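PDB 2PJZ: ABC transporter ATP-binding protein from Sulfolobus tokodaii, which probably binds and hydrolyses ATP as the nucleotide-binding subunit of an ABC transporter, perhaps one for cobalt. Local coordinates for residues 92-97 with 101-106; 107-112 with 117-122; 124-129 with 136-141. One frame throughout, in Å; residues are numbered along the deposited sequence.

How the contacts relate
The three contacts follow one another along the chain, each closing before the next opens, and together they tie helices 90-100, 105-114 and 131-144 with the loop between the last two. Contacts 1 and 2 share helix 105-114 and have centres about 12 Å apart; contact 3, on helix 131-144, lies about 13 Å from contact 1 and about 10 Å from contact 2. Side chains merge them into one apolar core: Phe108 of contact 2 reaches Val94 of contact 1 and Leu141 of contact 3, while Ile93 meets Leu126. Position and sequence fit the helical subdomain of an ABC ATPase, which carries the signature motif.

Contact 1 of 3, residues 92-97 with 101-106; sequences DIVYLY and KGLDRD
This contact joins two consecutive helices, 90-100 and 105-114, through a short connection, probably in the helical subdomain: Tyr97 meets Lys101 and Leu103 in the turn, and Arg105 packs back on Val94 and Tyr95. Tyr97 O takes two amide bonds from opposite faces of its carbonyl plane, Lys101 N at 3.0 Å and Leu103 N also at 3.0 Å. Between them the bend needs a positive phi (69°), which Gly102 adopts readily for want of a side chain. Leu103 then folds inward, with CD1 3.8 Å from Tyr97 CB and CD2 3.8 Å from Val94 CG1, and Leu141 of helix 131-144 lies beyond it. The methylenes of Lys101 run beside the Tyr97 ring, CG 3.5 Å from CD2, and its amine goes on to the Tyr76 carbonyl. Arg105 leaves its helix extended and bends at chi3 (-77°), which brings NH2 over the centre of the Tyr95 ring, 3.2 Å above its plane, in a cation-pi contact. Val94 CG1 lies on the opposite guanidinium face from Tyr95 OH. Glu98 and Asn91 also bind the guanidinium. The whole is a tight link between successive helices: the first ends at a glycine turn, and Asp104 N-caps the second.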
loop_
_atom_site.group_PDB
_atom_site.type_symbol
_atom_site.label_atom_id
_atom_site.label_comp_id
_atom_site.label_asym_id
_atom_site.label_seq_id
_atom_site.Cartn_x
_atom_site.Cartn_y
_atom_site.Cartn_z
ATOM N N ASP A 92 -22.744 -5.791 9.820
ATOM C CA ASP A 92 -22.616 -7.215 9.546
ATOM C C ASP A 92 -21.142 -7.569 9.358
ATOM O O ASP A 92 -20.676 -8.594 9.838
ATOM C CB ASP A 92 -23.363 -7.596 8.285
ATOM C CG ASP A 92 -24.863 -7.730 8.505
ATOM O OD1 ASP A 92 -25.294 -7.789 9.668
ATOM O OD2 ASP A 92 -25.582 -7.760 7.499
ATOM N N ILE A 93 -20.422 -6.711 8.648
ATOM C CA ILE A 93 -18.983 -6.937 8.407
ATOM C C ILE A 93 -18.217 -6.858 9.710
ATOM O O ILE A 93 -17.316 -7.674 9.955
ATOM C CB ILE A 93 -18.405 -5.939 7.382
ATOM C CG1 ILE A 93 -19.177 -6.050 6.062
ATOM C CG2 ILE A 93 -16.879 -6.185 7.186
ATOM C CD1 ILE A 93 -18.877 -4.968 5.075
ATOM N N VAL A 94 -18.564 -5.876 10.543
ATOM C CA VAL A 94 -17.945 -5.771 11.870
ATOM C C VAL A 94 -18.073 -7.072 12.657
ATOM O O VAL A 94 -17.076 -7.563 13.201
ATOM C CB VAL A 94 -18.477 -4.571 12.671
ATOM C CG1 VAL A 94 -17.963 -4.599 14.099
ATOM C CG2 VAL A 94 -18.059 -3.278 11.972
ATOM N N TYR A 95 -19.286 -7.646 12.707
ATOM C CA TYR A 95 -19.469 -8.951 13.364
ATOM C C TYR A 95 -18.580 -10.075 12.795
ATOM O O TYR A 95 -17.953 -10.816 13.564
ATOM C CB TYR A 95 -20.944 -9.404 13.333
ATOM C CG TYR A 95 -21.824 -8.731 14.349
ATOM C CD1 TYR A 95 -22.916 -7.968 13.949
ATOM C CD2 TYR A 95 -21.584 -8.876 15.723
ATOM C CE1 TYR A 95 -23.761 -7.346 14.896
ATOM C CE2 TYR A 95 -22.414 -8.259 16.676
ATOM C CZ TYR A 95 -23.498 -7.507 16.243
ATOM O OH TYR A 95 -24.322 -6.903 17.159
ATOM N N LEU A 96 -18.531 -10.215 11.472
ATOM C CA LEU A 96 -17.616 -11.209 10.876
ATOM C C LEU A 96 -16.161 -10.981 11.297
ATOM O O LEU A 96 -15.471 -11.913 11.714
ATOM C CB LEU A 96 -17.717 -11.220 9.345
ATOM C CG LEU A 96 -16.655 -12.100 8.654
ATOM C CD1 LEU A 96 -16.730 -13.608 9.049
ATOM C CD2 LEU A 96 -16.702 -11.922 7.119
ATOM N N TYR A 97 -15.699 -9.737 11.207
ATOM C CA TYR A 97 -14.287 -9.438 11.493
ATOM C C TYR A 97 -13.914 -9.548 12.969
ATOM O O TYR A 97 -12.759 -9.837 13.297
ATOM C CB TYR A 97 -13.837 -8.129 10.814
ATOM C CG TYR A 97 -13.403 -8.470 9.410
ATOM C CD1 TYR A 97 -14.333 -8.716 8.407
ATOM C CD2 TYR A 97 -12.054 -8.658 9.114
ATOM C CE1 TYR A 97 -13.926 -9.124 7.130
ATOM C CE2 TYR A 97 -11.639 -9.045 7.841
ATOM C CZ TYR A 97 -12.571 -9.277 6.864
ATOM O OH TYR A 97 -12.147 -9.669 5.615
ATOM N N LYS A 101 -10.746 -11.889 12.531
ATOM C CA LYS A 101 -9.483 -11.218 12.810
ATOM C C LYS A 101 -9.340 -10.767 14.254
ATOM O O LYS A 101 -8.334 -10.130 14.623
ATOM C CB LYS A 101 -9.334 -9.972 11.886
ATOM C CG LYS A 101 -9.273 -10.285 10.370
ATOM C CD LYS A 101 -8.096 -11.215 9.960
ATOM C CE LYS A 101 -8.089 -11.413 8.443
ATOM N NZ LYS A 101 -6.902 -12.262 7.980
ATOM N N GLY A 102 -10.351 -11.038 15.073
ATOM C CA GLY A 102 -10.327 -10.473 16.449
ATOM C C GLY A 102 -10.514 -8.964 16.467
ATOM O O GLY A 102 -9.941 -8.267 17.301
ATOM N N LEU A 103 -11.297 -8.443 15.527
ATOM C CA LEU A 103 -11.593 -7.003 15.514
ATOM C C LEU A 103 -12.266 -6.580 16.840
ATOM O O LEU A 103 -13.144 -7.286 17.353
ATOM C CB LEU A 103 -12.468 -6.619 14.305
ATOM C CG LEU A 103 -12.942 -5.151 14.137
ATOM C CD1 LEU A 103 -13.177 -4.855 12.656
ATOM C CD2 LEU A 103 -14.251 -4.956 14.932
ATOM N N ASP A 104 -11.845 -5.426 17.348
ATOM C CA ASP A 104 -12.397 -4.839 18.573
ATOM C C ASP A 104 -13.442 -3.800 18.175
ATOM O O ASP A 104 -13.100 -2.766 17.609
ATOM C CB ASP A 104 -11.273 -4.150 19.335
ATOM C CG ASP A 104 -11.745 -3.523 20.645
ATOM O OD1 ASP A 104 -11.420 -4.087 21.702
ATOM O OD2 ASP A 104 -12.450 -2.505 20.620
ATOM N N ARG A 105 -14.715 -4.090 18.441
ATOM C CA ARG A 105 -15.809 -3.216 18.004
ATOM C C ARG A 105 -15.655 -1.814 18.560
ATOM O O ARG A 105 -15.881 -0.854 17.841
ATOM C CB ARG A 105 -17.178 -3.791 18.393
ATOM C CG ARG A 105 -18.365 -2.872 18.019
ATOM C CD ARG A 105 -19.689 -3.540 18.371
ATOM N NE ARG A 105 -20.040 -4.577 17.397
ATOM C CZ ARG A 105 -20.733 -4.365 16.285
ATOM N NH1 ARG A 105 -21.135 -3.142 15.969
ATOM N NH2 ARG A 105 -20.995 -5.374 15.462
ATOM N N ASP A 106 -15.269 -1.693 19.835
ATOM C CA ASP A 106 -15.137 -0.375 20.466
ATOM C C ASP A 106 -14.079 0.467 19.749
ATOM O O ASP A 106 -14.278 1.660 19.510
ATOM C CB ASP A 106 -14.774 -0.507 21.956
ATOM C CG ASP A 106 -16.004 -0.748 22.865
ATOM O OD1 ASP A 106 -17.140 -0.881 22.378
ATOM O OD2 ASP A 106 -15.812 -0.805 24.096
#

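Contact 2 of 3, residues 107-112 with 117-122; sequences LFLEML and LGEEIL
The carboxylate of Glu119 and the peptide carbonyl of Leu112 are the flat groups that touch across this contact. The carboxylate bends back toward helix 105-114 and brings OE2 to 4.0 Å from Leu109 CD2, a loose approach on the solvent side, where an acid is at home. The carbonyl accepts Leu117 N at 3.1 Å, nearly straight (171°) but with the donor tilted 29° from the carbonyl plane. The Phe108 ring stays outside this meeting: it is turned to helices 90-100 and 131-144, where Val94, Ser140 and Leu141 surround it.

The rest of the contact is a cluster of branched aliphatic side chains. Leu112 is the central one. Its CG stands beside the backbone N (chi1 -75°), and from there CD2 lies 3.8 Å from Leu117 CD1, the two side chains crossing at about a right angle, while CD1 meets Leu122 CD1 at 3.7 Å and also touches the Ile121 CG2 methyl, whose modelled place is less certain. Leu122 CD1 reaches Leu109 CD2 as well, at 3.9 Å. Leucine suits this place, since one methyl can meet Leu117 while the other meets Ile121 and Leu122. Beyond the contact, the Leu122 carbonyl bonds Thr89 OG1. The bond from Leu117 N to Leu112 O is of the 6→1 kind found at helix C-termini; here it closes helix 105-114, and residues 117-122 return over Leu109 and Leu112.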
loop_
_atom_site.group_PDB
_atom_site.type_symbol
_atom_site.label_atom_id
_atom_site.label_comp_id
_atom_site.label_asym_id
_atom_site.label_seq_id
_atom_site.Cartn_x
_atom_site.Cartn_y
_atom_site.Cartn_z
ATOM N N LEU A 107 -12.942 -0.156 19.423
ATOM C CA LEU A 107 -11.861 0.539 18.709
ATOM C C LEU A 107 -12.353 0.945 17.329
ATOM O O LEU A 107 -12.109 2.069 16.909
ATOM C CB LEU A 107 -10.591 -0.329 18.570
ATOM C CG LEU A 107 -9.399 0.246 17.788
ATOM C CD1 LEU A 107 -9.021 1.627 18.312
ATOM C CD2 LEU A 107 -8.165 -0.685 17.815
ATOM N N PHE A 108 -13.030 0.039 16.634
ATOM C CA PHE A 108 -13.628 0.396 15.333
ATOM C C PHE A 108 -14.572 1.623 15.422
ATOM O O PHE A 108 -14.543 2.517 14.569
ATOM C CB PHE A 108 -14.368 -0.793 14.725
ATOM C CG PHE A 108 -15.038 -0.487 13.411
ATOM C CD1 PHE A 108 -14.287 -0.385 12.230
ATOM C CD2 PHE A 108 -16.421 -0.300 13.355
ATOM C CE1 PHE A 108 -14.900 -0.076 11.024
ATOM C CE2 PHE A 108 -17.052 -0.004 12.150
ATOM C CZ PHE A 108 -16.294 0.111 10.978
ATOM N N LEU A 109 -15.433 1.622 16.435
ATOM C CA LEU A 109 -16.371 2.733 16.638
ATOM C C LEU A 109 -15.649 4.015 16.973
ATOM O O LEU A 109 -16.053 5.101 16.528
ATOM C CB LEU A 109 -17.414 2.371 17.707
ATOM C CG LEU A 109 -18.392 1.236 17.370
ATOM C CD1 LEU A 109 -19.414 0.983 18.498
ATOM C CD2 LEU A 109 -19.120 1.470 16.042
ATOM N N GLU A 110 -14.571 3.901 17.744
ATOM C CA GLU A 110 -13.705 5.039 18.068
ATOM C C GLU A 110 -13.097 5.681 16.804
ATOM O O GLU A 110 -13.087 6.909 16.663
ATOM C CB GLU A 110 -12.629 4.594 19.070
ATOM C CG GLU A 110 -11.450 5.531 19.231
ATOM C CD GLU A 110 -10.304 4.928 20.042
ATOM O OE1 GLU A 110 -10.580 4.109 20.947
ATOM O OE2 GLU A 110 -9.125 5.264 19.754
ATOM N N MET A 111 -12.606 4.848 15.880
ATOM C CA MET A 111 -12.111 5.318 14.585
ATOM C C MET A 111 -13.209 5.994 13.762
ATOM O O MET A 111 -13.000 7.067 13.212
ATOM C CB MET A 111 -11.518 4.125 13.787
ATOM C CG MET A 111 -10.306 3.449 14.445
ATOM S SD MET A 111 -9.760 1.947 13.517
ATOM C CE MET A 111 -8.232 1.634 14.445
ATOM N N LEU A 112 -14.381 5.375 13.675
ATOM C CA LEU A 112 -15.484 5.980 12.899
ATOM C C LEU A 112 -15.829 7.372 13.463
ATOM O O LEU A 112 -15.954 8.350 12.719
ATOM C CB LEU A 112 -16.722 5.087 12.907
ATOM C CG LEU A 112 -16.807 3.816 12.085
ATOM C CD1 LEU A 112 -18.254 3.351 12.041
ATOM C CD2 LEU A 112 -16.275 4.048 10.678
ATOM N N LEU A 117 -17.660 10.051 10.755
ATOM C CA LEU A 117 -18.556 9.232 9.957
ATOM C C LEU A 117 -19.600 8.776 10.963
ATOM O O LEU A 117 -19.258 8.199 12.009
ATOM C CB LEU A 117 -17.843 8.002 9.372
ATOM C CG LEU A 117 -16.682 8.145 8.386
ATOM C CD1 LEU A 117 -16.072 6.779 8.060
ATOM C CD2 LEU A 117 -17.127 8.827 7.110
ATOM N N GLY A 118 -20.863 9.054 10.645
ATOM C CA GLY A 118 -21.957 8.910 11.596
ATOM C C GLY A 118 -22.241 7.495 12.054
ATOM O O GLY A 118 -21.899 6.531 11.379
ATOM N N GLU A 119 -22.887 7.399 13.212
ATOM C CA GLU A 119 -23.330 6.137 13.820
ATOM C C GLU A 119 -24.166 5.307 12.844
ATOM O O GLU A 119 -24.165 4.069 12.893
ATOM C CB GLU A 119 -24.185 6.465 15.057
ATOM C CG GLU A 119 -23.829 5.692 16.331
ATOM C CD GLU A 119 -23.579 4.210 16.080
ATOM O OE1 GLU A 119 -24.539 3.498 15.694
ATOM O OE2 GLU A 119 -22.421 3.765 16.280
ATOM N N GLU A 120 -24.878 6.014 11.967
ATOM C CA GLU A 120 -25.761 5.421 10.968
ATOM C C GLU A 120 -25.006 4.667 9.882
ATOM O O GLU A 120 -25.592 3.839 9.193
ATOM C CB GLU A 120 -26.649 6.499 10.332
ATOM C CG GLU A 120 -25.915 7.543 9.484
ATOM C CD GLU A 120 -25.326 8.681 10.310
ATOM O OE1 GLU A 120 -25.144 8.511 11.542
ATOM O OE2 GLU A 120 -25.038 9.748 9.720
ATOM N N ILE A 121 -23.715 4.965 9.728
ATOM C CA ILE A 121 -22.885 4.307 8.714
ATOM C C ILE A 121 -22.845 2.791 8.940
ATOM O O ILE A 121 -22.740 2.034 7.979
ATOM C CB ILE A 121 -21.465 4.944 8.619
ATOM C CG1 ILE A 121 -20.810 4.661 7.261
ATOM C CG2 ILE A 121 -20.577 4.513 9.778
ATOM C CD1 ILE A 121 -19.571 5.496 7.006
ATOM N N LEU A 122 -22.988 2.359 10.199
ATOM C CA LEU A 122 -23.049 0.931 10.555
ATOM C C LEU A 122 -24.193 0.224 9.858
ATOM O O LEU A 122 -24.063 -0.910 9.400
ATOM C CB LEU A 122 -23.259 0.747 12.067
ATOM C CG LEU A 122 -22.088 0.814 13.039
ATOM C CD1 LEU A 122 -21.607 2.244 13.205
ATOM C CD2 LEU A 122 -22.500 0.252 14.393
#

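Contact 3 of 3, residues 124-129 with 136-141; sequences RKLYKL and LVRTSL
Leu129 CG and Val137 CG2 each stand beside their own backbone N (chi1 -59° in Leu129), while Val137 CG1 is swung round to the other side, trans to the N (chi1 167°). These settings aim Leu129 CD1 at the CG2 methyl of Val137, 3.7 Å away, and the two side chains meet at about a right angle. Leu126 adds a second, looser touch, its CD1 4.3 Å from Val137 CG1, and its CD2 lies 4.4 Å from Arg138 CG. The contact is thus wholly apolar and largely buried, which suits leucine and valine. Arg138 contributes only its aliphatic stem here; its guanidinium continues to the Asn79 carbonyl through NH1, with NE bonded to Ser134. Within the helix, Ser140 OG folds back to Leu136 O at 2.8 Å, so a hydroxyl can sit in an apolar setting. The LSAGQ sequence beginning at Leu129 runs into helix 131-144 and probably is the ABC signature motif. That helix is packed by helix 161-173 through Leu136 and Thr139, by helix 105-114 through Ser140 and Leu141, and by helix 90-100 through Val137 and Leu141.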
loop_
_atom_site.group_PDB
_atom_site.type_symbol
_atom_site.label_atom_id
_atom_site.label_comp_id
_atom_site.label_asym_id
_atom_site.label_seq_id
_atom_site.Cartn_x
_atom_site.Cartn_y
_atom_site.Cartn_z
ATOM N N ARG A 124 -25.617 1.050 7.144
ATOM C CA ARG A 124 -25.514 1.137 5.687
ATOM C C ARG A 124 -24.823 -0.077 5.064
ATOM O O ARG A 124 -23.920 -0.672 5.663
ATOM C CB ARG A 124 -24.791 2.422 5.294
ATOM C CG ARG A 124 -25.477 3.679 5.817
ATOM C CD ARG A 124 -24.910 4.947 5.192
ATOM N NE ARG A 124 -25.272 5.068 3.786
ATOM C CZ ARG A 124 -24.695 5.900 2.922
ATOM N NH1 ARG A 124 -23.703 6.706 3.298
ATOM N NH2 ARG A 124 -25.114 5.924 1.668
ATOM N N LYS A 125 -25.262 -0.452 3.869
ATOM C CA LYS A 125 -24.587 -1.489 3.103
ATOM C C LYS A 125 -23.278 -0.935 2.545
ATOM O O LYS A 125 -23.222 0.226 2.132
ATOM C CB LYS A 125 -25.485 -2.028 1.983
ATOM C CG LYS A 125 -26.935 -2.297 2.402
ATOM C CD LYS A 125 -27.442 -3.651 1.912
ATOM C CE LYS A 125 -28.972 -3.750 1.956
ATOM N NZ LYS A 125 -29.684 -2.908 0.919
ATOM N N LEU A 126 -22.226 -1.760 2.558
ATOM C CA LEU A 126 -20.883 -1.310 2.160
ATOM C C LEU A 126 -20.813 -0.802 0.718
ATOM O O LEU A 126 -20.237 0.256 0.465
ATOM C CB LEU A 126 -19.813 -2.400 2.401
ATOM C CG LEU A 126 -18.355 -2.014 2.065
ATOM C CD1 LEU A 126 -17.913 -0.731 2.758
ATOM C CD2 LEU A 126 -17.369 -3.131 2.386
ATOM N N TYR A 127 -21.407 -1.554 -0.210
ATOM C CA TYR A 127 -21.445 -1.188 -1.642
ATOM C C TYR A 127 -21.985 0.221 -1.883
ATOM O O TYR A 127 -21.675 0.848 -2.890
ATOM C CB TYR A 127 -22.306 -2.188 -2.427
ATOM C CG TYR A 127 -23.754 -2.149 -2.004
ATOM C CD1 TYR A 127 -24.559 -1.045 -2.319
ATOM C CD2 TYR A 127 -24.318 -3.194 -1.266
ATOM C CE1 TYR A 127 -25.870 -0.963 -1.903
ATOM C CE2 TYR A 127 -25.649 -3.143 -0.860
ATOM C CZ TYR A 127 -26.421 -2.009 -1.174
ATOM O OH TYR A 127 -27.755 -1.911 -0.802
ATOM N N LYS A 128 -22.801 0.700 -0.951
ATOM C CA LYS A 128 -23.575 1.922 -1.116
ATOM C C LYS A 128 -22.761 3.126 -0.686
ATOM O O LYS A 128 -23.160 4.264 -0.921
ATOM C CB LYS A 128 -24.864 1.814 -0.289
ATOM C CG LYS A 128 -26.052 2.649 -0.760
ATOM C CD LYS A 128 -27.350 2.248 -0.012
ATOM C CE LYS A 128 -27.268 2.545 1.505
ATOM N NZ LYS A 128 -28.474 2.151 2.307
ATOM N N LEU A 129 -21.604 2.879 -0.067
ATOM C CA LEU A 129 -20.760 3.973 0.409
ATOM C C LEU A 129 -20.008 4.634 -0.742
ATOM O O LEU A 129 -19.679 3.989 -1.734
ATOM C CB LEU A 129 -19.764 3.490 1.481
ATOM C CG LEU A 129 -20.268 2.857 2.781
ATOM C CD1 LEU A 129 -19.078 2.580 3.718
ATOM C CD2 LEU A 129 -21.320 3.700 3.506
ATOM N N LEU A 136 -12.217 4.502 3.910
ATOM C CA LEU A 136 -12.050 4.796 5.334
ATOM C C LEU A 136 -12.588 3.683 6.180
ATOM O O LEU A 136 -11.924 3.266 7.148
ATOM C CB LEU A 136 -12.707 6.133 5.733
ATOM C CG LEU A 136 -11.934 7.356 5.216
ATOM C CD1 LEU A 136 -12.791 8.637 5.386
ATOM C CD2 LEU A 136 -10.579 7.499 5.891
ATOM N N VAL A 137 -13.772 3.182 5.826
ATOM C CA VAL A 137 -14.371 2.053 6.574
ATOM C C VAL A 137 -13.481 0.789 6.466
ATOM O O VAL A 137 -13.184 0.124 7.487
ATOM C CB VAL A 137 -15.831 1.790 6.127
ATOM C CG1 VAL A 137 -16.370 0.430 6.635
ATOM C CG2 VAL A 137 -16.737 2.947 6.601
ATOM N N ARG A 138 -13.020 0.489 5.246
ATOM C CA ARG A 138 -12.185 -0.705 5.033
ATOM C C ARG A 138 -10.821 -0.623 5.746
ATOM O O ARG A 138 -10.337 -1.614 6.335
ATOM C CB ARG A 138 -12.017 -0.967 3.519
ATOM C CG ARG A 138 -13.285 -1.590 2.886
ATOM C CD ARG A 138 -13.092 -1.875 1.371
ATOM N NE ARG A 138 -13.174 -0.659 0.547
ATOM C CZ ARG A 138 -12.140 -0.062 -0.043
ATOM N NH1 ARG A 138 -10.898 -0.550 0.049
ATOM N NH2 ARG A 138 -12.353 1.034 -0.765
ATOM N N THR A 139 -10.201 0.548 5.715
ATOM C CA THR A 139 -8.954 0.748 6.469
ATOM C C THR A 139 -9.206 0.614 7.987
ATOM O O THR A 139 -8.433 -0.029 8.714
ATOM C CB THR A 139 -8.272 2.088 6.100
ATOM O OG1 THR A 139 -7.922 2.077 4.709
ATOM C CG2 THR A 139 -6.980 2.284 6.911
ATOM N N SER A 140 -10.311 1.181 8.455
ATOM C CA SER A 140 -10.674 1.093 9.861
ATOM C C SER A 140 -10.932 -0.368 10.265
ATOM O O SER A 140 -10.455 -0.819 11.307
ATOM C CB SER A 140 -11.894 1.992 10.152
ATOM O OG SER A 140 -11.554 3.345 9.958
ATOM N N LEU A 141 -11.660 -1.114 9.444
ATOM C CA LEU A 141 -11.833 -2.564 9.694
ATOM C C LEU A 141 -10.479 -3.319 9.780
ATOM O O LEU A 141 -10.273 -4.166 10.671
ATOM C CB LEU A 141 -12.695 -3.189 8.595
ATOM C CG LEU A 141 -14.191 -2.826 8.602
ATOM C CD1 LEU A 141 -14.781 -3.140 7.243
ATOM C CD2 LEU A 141 -14.969 -3.573 9.711
#